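Local coordinates for protein threonine synthase (Brucella melitensis bv. 1, PDB 4F4F) that probably catalyses the pyridoxal-phosphate-dependent conversion of O-phospho-L-homoserine and water to L-threonine and phosphate, the last step of threonine biosynthesis, at residues L34-E39 against L325-G330. Residues are numbered along the deposited sequence; the frame is centred on the assembly and turned at random.
Sequences LYLPQE and LFEAHG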
ATOM      1  N   LEU A  34     -12.524  -1.994  10.061  1.00 11.94           N
ATOM      2  CA  LEU A  34     -11.504  -2.633   9.280  1.00 12.01           C
ATOM      3  C   LEU A  34     -11.147  -3.956   9.932  1.00 11.29           C
ATOM      4  O   LEU A  34     -11.091  -4.059  11.158  1.00 10.16           O
ATOM      5  CB  LEU A  34     -10.272  -1.743   9.200  1.00 12.45           C
ATOM      6  CG  LEU A  34     -10.495  -0.334   8.627  1.00 13.44           C
ATOM      7  CD1 LEU A  34      -9.203   0.480   8.746  1.00 13.71           C
ATOM      8  CD2 LEU A  34     -10.957  -0.454   7.200  1.00 14.28           C
ATOM      9  N   TYR A  35     -10.904  -4.965   9.100  1.00 11.53           N
ATOM     10  CA  TYR A  35     -10.537  -6.287   9.619  1.00 11.37           C
ATOM     11  C   TYR A  35      -9.073  -6.427  10.042  1.00 11.25           C
ATOM     12  O   TYR A  35      -8.168  -5.960   9.360  1.00 11.66           O
ATOM     13  CB  TYR A  35     -10.934  -7.383   8.611  1.00 11.79           C
ATOM     14  CG  TYR A  35     -12.381  -7.750   8.740  1.00 12.42           C
ATOM     15  CD1 TYR A  35     -12.821  -8.428   9.855  1.00 12.36           C
ATOM     16  CD2 TYR A  35     -13.316  -7.425   7.765  1.00 13.34           C
ATOM     17  CE1 TYR A  35     -14.132  -8.763  10.033  1.00 13.10           C
ATOM     18  CE2 TYR A  35     -14.656  -7.785   7.909  1.00 14.12           C
ATOM     19  CZ  TYR A  35     -15.061  -8.475   9.043  1.00 13.87           C
ATOM     20  OH  TYR A  35     -16.390  -8.862   9.260  1.00 14.62           O
ATOM     21  N   LEU A  36      -8.873  -7.090  11.181  1.00 10.99           N
ATOM     22  CA  LEU A  36      -7.553  -7.416  11.700  1.00 10.92           C
ATOM     23  C   LEU A  36      -7.543  -8.832  12.239  1.00 10.71           C
ATOM     24  O   LEU A  36      -8.576  -9.337  12.654  1.00 10.81           O
ATOM     25  CB  LEU A  36      -7.163  -6.488  12.846  1.00 10.73           C
ATOM     26  CG  LEU A  36      -6.747  -5.069  12.525  1.00 11.22           C
ATOM     27  CD1 LEU A  36      -6.694  -4.244  13.839  1.00 10.95           C
ATOM     28  CD2 LEU A  36      -5.410  -5.064  11.787  1.00 11.40           C
ATOM     29  N   PRO A  37      -6.360  -9.481  12.251  1.00 11.08           N
ATOM     30  CA  PRO A  37      -6.282 -10.788  12.844  1.00 11.77           C
ATOM     31  C   PRO A  37      -6.729 -10.812  14.286  1.00 12.13           C
ATOM     32  O   PRO A  37      -6.429  -9.904  15.020  1.00 12.15           O
ATOM     33  CB  PRO A  37      -4.801 -11.178  12.740  1.00 11.71           C
ATOM     34  CG  PRO A  37      -4.159 -10.168  11.955  1.00 11.81           C
ATOM     35  CD  PRO A  37      -5.097  -9.067  11.615  1.00 11.50           C
ATOM     36  N   GLN A  38      -7.458 -11.863  14.666  1.00 13.11           N
ATOM     37  CA  GLN A  38      -7.911 -12.016  16.032  1.00 14.36           C
ATOM     38  C   GLN A  38      -6.695 -12.189  16.956  1.00 14.72           C
ATOM     39  O   GLN A  38      -6.721 -11.799  18.119  1.00 14.24           O
ATOM     40  CB  GLN A  38      -8.794 -13.236  16.106  1.00 16.06           C
ATOM     41  CG  GLN A  38      -9.407 -13.493  17.468  1.00 17.82           C
ATOM     42  CD  GLN A  38     -10.249 -14.726  17.442  1.00 19.90           C
ATOM     43  OE1 GLN A  38      -9.738 -15.848  17.503  1.00 22.59           O
ATOM     44  NE2 GLN A  38     -11.535 -14.538  17.376  1.00 20.72           N
ATOM     45  N   GLU A  39      -5.656 -12.828  16.424  1.00 15.09           N
ATOM     46  CA  GLU A  39      -4.359 -12.883  17.080  1.00 16.53           C
ATOM     47  C   GLU A  39      -3.278 -12.871  16.033  1.00 15.11           C
ATOM     48  O   GLU A  39      -3.514 -13.237  14.870  1.00 15.18           O
ATOM     49  CB  GLU A  39      -4.196 -14.151  17.906  1.00 19.70           C
ATOM     50  CG  GLU A  39      -4.341 -15.414  17.097  1.00 22.63           C
ATOM     51  CD  GLU A  39      -5.599 -16.163  17.457  1.00 26.92           C
ATOM     52  OE1 GLU A  39      -5.534 -17.411  17.372  1.00 33.31           O
ATOM     53  OE2 GLU A  39      -6.623 -15.534  17.856  1.00 28.62           O
ATOM     54  N   LEU A 325      -5.193   2.643  15.919  1.00 11.22           N
ATOM     55  CA  LEU A 325      -6.032   3.129  17.005  1.00 11.60           C
ATOM     56  C   LEU A 325      -6.642   1.971  17.808  1.00 11.46           C
ATOM     57  O   LEU A 325      -6.693   2.007  19.028  1.00 11.49           O
ATOM     58  CB  LEU A 325      -7.160   4.029  16.477  1.00 11.95           C
ATOM     59  CG  LEU A 325      -6.757   5.419  16.006  1.00 12.38           C
ATOM     60  CD1 LEU A 325      -7.942   6.187  15.394  1.00 12.87           C
ATOM     61  CD2 LEU A 325      -6.157   6.232  17.156  1.00 12.59           C
ATOM     62  N   PHE A 326      -7.160   0.973  17.106  1.00 11.44           N
ATOM     63  CA  PHE A 326      -7.790  -0.200  17.738  1.00 11.75           C
ATOM     64  C   PHE A 326      -6.778  -0.889  18.644  1.00 11.94           C
ATOM     65  O   PHE A 326      -7.073  -1.150  19.813  1.00 12.47           O
ATOM     66  CB  PHE A 326      -8.285  -1.163  16.646  1.00 11.57           C
ATOM     67  CG  PHE A 326      -9.063  -2.350  17.128  1.00 11.69           C
ATOM     68  CD1 PHE A 326     -10.224  -2.196  17.861  1.00 12.22           C
ATOM     69  CD2 PHE A 326      -8.669  -3.646  16.778  1.00 11.63           C
ATOM     70  CE1 PHE A 326     -10.976  -3.313  18.251  1.00 12.34           C
ATOM     71  CE2 PHE A 326      -9.410  -4.751  17.149  1.00 11.77           C
ATOM     72  CZ  PHE A 326     -10.563  -4.589  17.896  1.00 12.09           C
ATOM     73  N   GLU A 327      -5.582  -1.145  18.127  1.00 12.08           N
ATOM     74  CA  GLU A 327      -4.562  -1.832  18.921  1.00 12.54           C
ATOM     75  C   GLU A 327      -4.132  -0.994  20.140  1.00 12.68           C
ATOM     76  O   GLU A 327      -3.983  -1.517  21.256  1.00 13.18           O
ATOM     77  CB  GLU A 327      -3.343  -2.169  18.042  1.00 12.87           C
ATOM     78  CG  GLU A 327      -3.664  -3.060  16.849  1.00 13.35           C
ATOM     79  CD  GLU A 327      -3.940  -4.481  17.217  1.00 14.32           C
ATOM     80  OE1 GLU A 327      -4.097  -4.793  18.443  1.00 16.45           O
ATOM     81  OE2 GLU A 327      -4.048  -5.291  16.274  1.00 15.86           O
ATOM     82  N   ALA A 328      -3.961   0.306  19.920  1.00 12.84           N
ATOM     83  CA  ALA A 328      -3.505   1.223  20.946  1.00 13.27           C
ATOM     84  C   ALA A 328      -4.515   1.365  22.114  1.00 13.71           C
ATOM     85  O   ALA A 328      -4.101   1.621  23.257  1.00 13.88           O
ATOM     86  CB  ALA A 328      -3.163   2.569  20.348  1.00 13.08           C
ATOM     87  N   HIS A 329      -5.812   1.161  21.823  1.00 13.58           N
ATOM     88  CA  HIS A 329      -6.873   1.233  22.834  1.00 14.23           C
ATOM     89  C   HIS A 329      -7.137  -0.112  23.449  1.00 14.14           C
ATOM     90  O   HIS A 329      -8.183  -0.340  24.037  1.00 14.12           O
ATOM     91  CB  HIS A 329      -8.160   1.801  22.217  1.00 14.33           C
ATOM     92  CG  HIS A 329      -8.081   3.283  21.909  1.00 14.79           C
ATOM     93  ND1 HIS A 329      -7.389   3.768  20.851  1.00 14.72           N
ATOM     94  CD2 HIS A 329      -8.616   4.384  22.564  1.00 15.45           C
ATOM     95  CE1 HIS A 329      -7.474   5.112  20.838  1.00 15.17           C
ATOM     96  NE2 HIS A 329      -8.206   5.496  21.898  1.00 15.57           N
ATOM     97  N   GLY A 330      -6.220  -1.041  23.251  1.00 13.84           N
ATOM     98  CA  GLY A 330      -6.394  -2.388  23.745  1.00 14.41           C
ATOM     99  C   GLY A 330      -7.613  -3.081  23.169  1.00 14.27           C
ATOM    100  O   GLY A 330      -8.270  -3.838  23.854  1.00 15.12           O
TER
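Glu327 OE2, which lies 3.7 Å from the methyl CD1 of Leu36, is gripped by two groups just beyond the two segments: it takes a hydrogen bond from the hydroxyl of Tyr40 and forms a salt bridge with Arg331. The same arginine also donates to the carbonyl of Pro37, so the charged network runs beside the apolar contact and ties strand to helix end without any direct hydrogen bond between 34-39 and 325-330. The chain of Glu327 bends at chi2 (-73°), and this carries its carboxylate closer to the strand, where its oxygen meets the leucine methyl in van der Waals contact.

Leu36 supplies the apolar part with that one branch. Its CD1 reaches the edge of the Phe326 ring, close to the ring plane, and Leu36 CD1 stands 3.6 Å from Phe326 CD2. The leucine and phenylalanine side chains run antiparallel, passing alongside one another.

Just past these residues, helix 321-328 ends in a Schellman motif: Gly330, at positive phi, is the C-prime residue, Arg331 N hydrogen-bonds to Phe326 O, and Gly330 N to Glu327 O at 3.0 Å. The contact thus joins strand 35-37, paired antiparallel with 8-10 in the N-terminal region, to the C-terminal end of helix 321-328, with helix 333-346 packing against Phe326 through Val336.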